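Side-chain contacts in D-alanyl transferase DltD (Enterococcus faecalis, PDB 6O93), which probably transfers D-alanine in the D-alanylation of lipoteichoic acid, a step of Gram-positive cell wall biogenesis: residues Y218-L223 against V358-D363; S338-F343 against G351-L356. All coordinates share one frame; numbering follows the deposited sequence.

In the fold
Both contacts use helix 352-367, which follows 331-333, an outermost strand of the parallel sheet. Contact 2 joins the first turn of this helix to the loop 338-343 that precedes it; contact 1 joins its middle turns to the start of helix 220-233. Their centres lie about 12 Å apart on one side of the molecule, and along the chain contact 2 is nested within the long loop closed by contact 1. Leu356 links them, packing on Phe220 and Leu223. Helix 352-367 is thereby fastened at two levels. Its start lies near Ser47, Asp346 and His349, which may form a Ser-His-Asp triad, as in the SGNH hydrolase clan.

Contact 1: residues Y218-L223 against V358-D363; sequences YNFNEL and VDRQVD
Asp359 OD2 accepts a hydrogen bond from a water 2.8 Å away, and the same water accepts one from Tyr218 OH at 2.6 Å. This single water spans the gap between the tyrosine and the carboxylate, lying in plane at the edge of the phenol ring. Asp359 is also held from outside the contact: its OD1 forms a salt bridge with Arg66, so both carboxylate oxygens are engaged. Beside this bridge Arg360 lays its guanidinium flat on one face of Phe220, the planes 9° apart, with Arg360 CZ 3.5 Å from the ring centroid in a cation-pi stack. The overlap is offset toward the rim, bringing Arg360 NH2 to 3.3 Å from Phe220 CZ. A bend at chi3 (64°) turns the guanidinium over the ring, while Arg360 CD makes an off-centre CH-pi contact with the same ring. Tyr218 OH lies at the edge of Phe220, in its plane. Asn219, just before Phe220, N-caps helix 220-233: its OD1 accepts from Glu222 N at 2.8 Å. Helix 352-367 thus meets the start of helix 220-233 through a delocalised cation on a pi face, its N-H groups running along the ring, and the preceding loop through a water-bridged carboxylate.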
loop_
_atom_site.group_PDB
_atom_site.type_symbol
_atom_site.label_atom_id
_atom_site.label_comp_id
_atom_site.label_asym_id
_atom_site.label_seq_id
_atom_site.Cartn_x
_atom_site.Cartn_y
_atom_site.Cartn_z
ATOM N N TYR A 218 -6.030 17.570 20.674
ATOM C CA TYR A 218 -4.949 16.644 20.369
ATOM C C TYR A 218 -3.748 16.909 21.269
ATOM O O TYR A 218 -3.291 18.049 21.393
ATOM C CB TYR A 218 -4.545 16.772 18.899
ATOM C CG TYR A 218 -3.338 15.946 18.499
ATOM C CD1 TYR A 218 -2.045 16.423 18.695
ATOM C CD2 TYR A 218 -3.492 14.701 17.906
ATOM C CE1 TYR A 218 -0.944 15.674 18.325
ATOM C CE2 TYR A 218 -2.397 13.945 17.531
ATOM C CZ TYR A 218 -1.126 14.436 17.741
ATOM O OH TYR A 218 -0.035 13.684 17.367
ATOM N N ASN A 219 -3.242 15.851 21.896
ATOM C CA ASN A 219 -1.967 15.895 22.603
ATOM C C ASN A 219 -1.330 14.523 22.467
ATOM O O ASN A 219 -1.911 13.527 22.911
ATOM C CB ASN A 219 -2.145 16.266 24.074
ATOM C CG ASN A 219 -0.829 16.293 24.830
ATOM O OD1 ASN A 219 -0.354 15.261 25.306
ATOM N ND2 ASN A 219 -0.235 17.474 24.943
ATOM N N PHE A 220 -0.148 14.469 21.850
ATOM C CA PHE A 220 0.477 13.185 21.552
ATOM C C PHE A 220 0.712 12.373 22.822
ATOM O O PHE A 220 0.276 11.221 22.924
ATOM C CB PHE A 220 1.792 13.405 20.804
ATOM C CG PHE A 220 2.471 12.132 20.398
ATOM C CD1 PHE A 220 2.158 11.519 19.195
ATOM C CD2 PHE A 220 3.417 11.542 21.219
ATOM C CE1 PHE A 220 2.780 10.341 18.819
ATOM C CE2 PHE A 220 4.042 10.362 20.847
ATOM C CZ PHE A 220 3.720 9.763 19.647
ATOM N N ASN A 221 1.406 12.957 23.801
ATOM C CA ASN A 221 1.752 12.210 25.007
ATOM C C ASN A 221 0.506 11.677 25.706
ATOM O O ASN A 221 0.493 10.533 26.177
ATOM C CB ASN A 221 2.569 13.090 25.952
ATOM C CG ASN A 221 3.957 13.387 25.413
ATOM O OD1 ASN A 221 4.485 12.642 24.585
ATOM N ND2 ASN A 221 4.555 14.476 25.881
ATOM N N GLU A 222 -0.552 12.486 25.778
ATOM C CA GLU A 222 -1.810 12.005 26.337
ATOM C C GLU A 222 -2.338 10.822 25.533
ATOM O O GLU A 222 -2.748 9.802 26.100
ATOM C CB GLU A 222 -2.837 13.139 26.366
ATOM C CG GLU A 222 -4.171 12.766 27.005
ATOM C CD GLU A 222 -5.204 13.875 26.894
ATOM O OE1 GLU A 222 -4.950 14.861 26.168
ATOM O OE2 GLU A 222 -6.272 13.763 27.530
ATOM N N LEU A 223 -2.325 10.941 24.204
ATOM C CA LEU A 223 -2.818 9.865 23.353
ATOM C C LEU A 223 -1.944 8.621 23.466
ATOM O O LEU A 223 -2.457 7.495 23.479
ATOM C CB LEU A 223 -2.888 10.341 21.902
ATOM C CG LEU A 223 -3.896 11.459 21.626
ATOM C CD1 LEU A 223 -3.616 12.124 20.288
ATOM C CD2 LEU A 223 -5.319 10.921 21.664
ATOM N N VAL A 358 2.743 6.784 13.422
ATOM C CA VAL A 358 2.656 7.061 11.991
ATOM C C VAL A 358 1.842 8.323 11.747
ATOM O O VAL A 358 2.218 9.178 10.935
ATOM C CB VAL A 358 2.059 5.852 11.246
ATOM C CG1 VAL A 358 1.719 6.226 9.811
ATOM C CG2 VAL A 358 3.023 4.677 11.276
ATOM N N ASP A 359 0.719 8.464 12.453
ATOM C CA ASP A 359 -0.133 9.635 12.273
ATOM C C ASP A 359 0.635 10.928 12.519
ATOM O O ASP A 359 0.449 11.915 11.798
ATOM C CB ASP A 359 -1.339 9.550 13.209
ATOM C CG ASP A 359 -2.255 10.746 13.082
ATOM O OD1 ASP A 359 -3.054 10.782 12.118
ATOM O OD2 ASP A 359 -2.170 11.650 13.939
ATOM N N ARG A 360 1.495 10.952 13.540
ATOM C CA ARG A 360 2.270 12.160 13.805
ATOM C C ARG A 360 3.201 12.474 12.641
ATOM O O ARG A 360 3.311 13.631 12.218
ATOM C CB ARG A 360 3.065 12.011 15.101
ATOM C CG ARG A 360 4.035 13.158 15.347
ATOM C CD ARG A 360 4.526 13.201 16.786
ATOM N NE ARG A 360 5.301 12.019 17.152
ATOM C CZ ARG A 360 5.945 11.877 18.307
ATOM N NH1 ARG A 360 5.913 12.846 19.211
ATOM N NH2 ARG A 360 6.624 10.767 18.559
ATOM N N GLN A 361 3.871 11.455 12.103
ATOM C CA GLN A 361 4.758 11.679 10.968
ATOM C C GLN A 361 3.975 12.107 9.733
ATOM O O GLN A 361 4.426 12.978 8.981
ATOM C CB GLN A 361 5.573 10.418 10.686
ATOM C CG GLN A 361 6.463 10.003 11.847
ATOM C CD GLN A 361 7.387 11.118 12.291
ATOM O OE1 GLN A 361 7.993 11.802 11.466
ATOM N NE2 GLN A 361 7.485 11.322 13.601
ATOM N N VAL A 362 2.801 11.514 9.507
ATOM C CA VAL A 362 1.972 11.924 8.376
ATOM C C VAL A 362 1.532 13.373 8.544
ATOM O O VAL A 362 1.632 14.183 7.615
ATOM C CB VAL A 362 0.760 10.986 8.222
ATOM C CG1 VAL A 362 -0.233 11.570 7.228
ATOM C CG2 VAL A 362 1.204 9.606 7.775
ATOM N N ASP A 363 1.036 13.721 9.733
ATOM C CA ASP A 363 0.547 15.077 9.962
ATOM C C ASP A 363 1.659 16.102 9.765
ATOM O O ASP A 363 1.470 17.119 9.088
ATOM C CB ASP A 363 -0.047 15.189 11.367
ATOM C CG ASP A 363 -0.953 16.394 11.519
ATOM O OD1 ASP A 363 -1.968 16.462 10.795
ATOM O OD2 ASP A 363 -0.656 17.270 12.359
HETATM O O HOH W 1 -0.521 11.424 16.134
#

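Contact 2: residues S338-F343 against G351-L356; sequences SNERYF and GWRGWL
Phe343 and Gly354 form the tight part of this contact, where the loop presses against the first turn of helix 352-367. Gly354 CA sits almost over the centre of the Phe343 ring, 3.4 Å from its centroid and 4° off the normal, a CH-pi contact in which all six ring carbons share. With CG anti to the backbone N (chi1 -156°), the ring folds back over the glycine. Gly354 has no side chain, which lets the two backbones come within 4.2 Å, CA to CA, at Phe343 and Gly354. Phe343 O accepts from Gly351 N at 3.0 Å and, more weakly, from Gly354 N, while Tyr342 O takes the N-H of Arg353 at 3.0 Å. The type II beta turn from Glu340 to Phe343 thus supplies carbonyls to N-H groups at the start of the helix.

Toward the more exposed side the packing gives way to charge. Arg353 runs its methylenes past Tyr342 CB, then turns at its CG-CD bond toward Arg341 and Glu340. Its NH1 donates to Arg341 O at 3.1 Å, on a lone pair in the carbonyl plane, although the oxygen lies out of the guanidinium plane. Glu340 OE2 forms a salt bridge with Arg353 NH2 at 2.9 Å; it reaches both NH1 and NH2 from off the guanidinium plane, with Glu340 CG over one face, so both bonds are bent and weak; the planes stand 71° apart. Arg353 NE has a further salt-bridge partner in Asp224, so two carboxylates share the guanidinium, which probably fixes its rotation.

Helix 220-233 packs beside the contact, meeting Tyr342 and Trp352 through Ala231 and Arg353 through Ala227, while Trp355 and Leu356 reach helix 57-63; the loop descends from strand 331-333, and Arg341 touches helix 299-305.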
loop_
_atom_site.group_PDB
_atom_site.type_symbol
_atom_site.label_atom_id
_atom_site.label_comp_id
_atom_site.label_asym_id
_atom_site.label_seq_id
_atom_site.Cartn_x
_atom_site.Cartn_y
_atom_site.Cartn_z
ATOM N N SER A 338 10.471 -2.699 17.319
ATOM C CA SER A 338 9.893 -4.024 17.519
ATOM C C SER A 338 9.548 -4.277 18.980
ATOM O O SER A 338 8.577 -4.983 19.272
ATOM C CB SER A 338 10.860 -5.093 17.010
ATOM O OG SER A 338 12.134 -4.953 17.610
ATOM N N ASN A 339 10.321 -3.718 19.908
ATOM C CA ASN A 339 10.098 -3.941 21.330
ATOM C C ASN A 339 9.177 -2.902 21.959
ATOM O O ASN A 339 8.952 -2.950 23.172
ATOM C CB ASN A 339 11.437 -3.954 22.077
ATOM C CG ASN A 339 11.349 -4.669 23.412
ATOM O OD1 ASN A 339 10.561 -5.600 23.579
ATOM N ND2 ASN A 339 12.160 -4.233 24.372
ATOM N N GLU A 340 8.642 -1.971 21.172
ATOM C CA GLU A 340 7.728 -0.969 21.704
ATOM C C GLU A 340 6.380 -1.618 22.000
ATOM O O GLU A 340 5.744 -2.184 21.105
ATOM C CB GLU A 340 7.567 0.181 20.713
ATOM C CG GLU A 340 6.999 1.452 21.324
ATOM C CD GLU A 340 7.959 2.109 22.296
ATOM O OE1 GLU A 340 9.176 1.847 22.203
ATOM O OE2 GLU A 340 7.497 2.885 23.159
ATOM N N ARG A 341 5.945 -1.536 23.254
ATOM C CA ARG A 341 4.720 -2.205 23.668
ATOM C C ARG A 341 3.498 -1.520 23.066
ATOM O O ARG A 341 3.450 -0.294 22.939
ATOM C CB ARG A 341 4.616 -2.215 25.193
ATOM C CG ARG A 341 5.840 -2.786 25.889
ATOM C CD ARG A 341 5.691 -2.748 27.401
ATOM N NE ARG A 341 4.568 -3.561 27.858
ATOM C CZ ARG A 341 4.262 -3.763 29.136
ATOM N NH1 ARG A 341 4.997 -3.212 30.095
ATOM N NH2 ARG A 341 3.220 -4.520 29.458
ATOM N N TYR A 342 2.505 -2.328 22.693
ATOM C CA TYR A 342 1.236 -1.849 22.150
ATOM C C TYR A 342 1.410 -1.139 20.811
ATOM O O TYR A 342 0.506 -0.427 20.359
ATOM C CB TYR A 342 0.527 -0.925 23.146
ATOM C CG TYR A 342 0.547 -1.440 24.568
ATOM C CD1 TYR A 342 -0.058 -2.646 24.898
ATOM C CD2 TYR A 342 1.169 -0.721 25.579
ATOM C CE1 TYR A 342 -0.040 -3.122 26.196
ATOM C CE2 TYR A 342 1.191 -1.188 26.881
ATOM C CZ TYR A 342 0.585 -2.389 27.183
ATOM O OH TYR A 342 0.604 -2.859 28.477
ATOM N N PHE A 343 2.561 -1.327 20.162
ATOM C CA PHE A 343 2.818 -0.694 18.872
ATOM C C PHE A 343 2.051 -1.388 17.751
ATOM O O PHE A 343 1.517 -0.726 16.853
ATOM C CB PHE A 343 4.320 -0.715 18.585
ATOM C CG PHE A 343 4.780 0.350 17.626
ATOM C CD1 PHE A 343 5.062 1.630 18.076
ATOM C CD2 PHE A 343 4.951 0.066 16.283
ATOM C CE1 PHE A 343 5.496 2.611 17.201
ATOM C CE2 PHE A 343 5.385 1.042 15.404
ATOM C CZ PHE A 343 5.659 2.317 15.865
ATOM N N GLY A 351 -0.744 -1.151 14.969
ATOM C CA GLY A 351 -1.804 -1.082 15.948
ATOM C C GLY A 351 -1.833 0.262 16.655
ATOM O O GLY A 351 -1.384 1.283 16.131
ATOM N N TRP A 352 -2.367 0.234 17.876
ATOM C CA TRP A 352 -2.697 1.436 18.635
ATOM C C TRP A 352 -1.574 2.466 18.629
ATOM O O TRP A 352 -1.720 3.540 18.038
ATOM C CB TRP A 352 -3.056 1.055 20.074
ATOM C CG TRP A 352 -4.196 0.085 20.159
ATOM C CD1 TRP A 352 -5.522 0.386 20.258
ATOM C CD2 TRP A 352 -4.109 -1.344 20.147
ATOM N NE1 TRP A 352 -6.268 -0.766 20.309
ATOM C CE2 TRP A 352 -5.423 -1.842 20.242
ATOM C CE3 TRP A 352 -3.047 -2.251 20.065
ATOM C CZ2 TRP A 352 -5.704 -3.208 20.258
ATOM C CZ3 TRP A 352 -3.330 -3.604 20.081
ATOM C CH2 TRP A 352 -4.645 -4.069 20.177
ATOM N N ARG A 353 -0.453 2.165 19.285
ATOM C CA ARG A 353 0.636 3.129 19.362
ATOM C C ARG A 353 1.424 3.235 18.064
ATOM O O ARG A 353 2.060 4.267 17.823
ATOM C CB ARG A 353 1.581 2.766 20.509
ATOM C CG ARG A 353 0.954 2.898 21.889
ATOM C CD ARG A 353 1.985 2.652 22.973
ATOM N NE ARG A 353 3.036 3.663 22.946
ATOM C CZ ARG A 353 4.258 3.494 23.442
ATOM N NH1 ARG A 353 4.599 2.342 24.008
ATOM N NH2 ARG A 353 5.141 4.481 23.368
ATOM N N GLY A 354 1.398 2.198 17.225
ATOM C CA GLY A 354 2.070 2.287 15.938
ATOM C C GLY A 354 1.408 3.290 15.012
ATOM O O GLY A 354 2.075 4.134 14.407
ATOM N N TRP A 355 0.081 3.211 14.889
ATOM C CA TRP A 355 -0.631 4.163 14.042
ATOM C C TRP A 355 -0.530 5.580 14.595
ATOM O O TRP A 355 -0.417 6.542 13.828
ATOM C CB TRP A 355 -2.093 3.746 13.896
ATOM C CG TRP A 355 -2.302 2.700 12.850
ATOM C CD1 TRP A 355 -2.789 1.440 13.035
ATOM C CD2 TRP A 355 -2.018 2.820 11.450
ATOM N NE1 TRP A 355 -2.834 0.769 11.835
ATOM C CE2 TRP A 355 -2.366 1.596 10.847
ATOM C CE3 TRP A 355 -1.507 3.846 10.648
ATOM C CZ2 TRP A 355 -2.219 1.368 9.482
ATOM C CZ3 TRP A 355 -1.365 3.619 9.291
ATOM C CH2 TRP A 355 -1.719 2.390 8.722
ATOM N N LEU A 356 -0.570 5.730 15.921
ATOM C CA LEU A 356 -0.384 7.050 16.515
ATOM C C LEU A 356 0.956 7.646 16.105
ATOM O O LEU A 356 1.036 8.826 15.745
ATOM C CB LEU A 356 -0.483 6.964 18.039
ATOM C CG LEU A 356 -0.337 8.294 18.786
ATOM C CD1 LEU A 356 -1.532 9.203 18.508
ATOM C CD2 LEU A 356 -0.164 8.065 20.279
#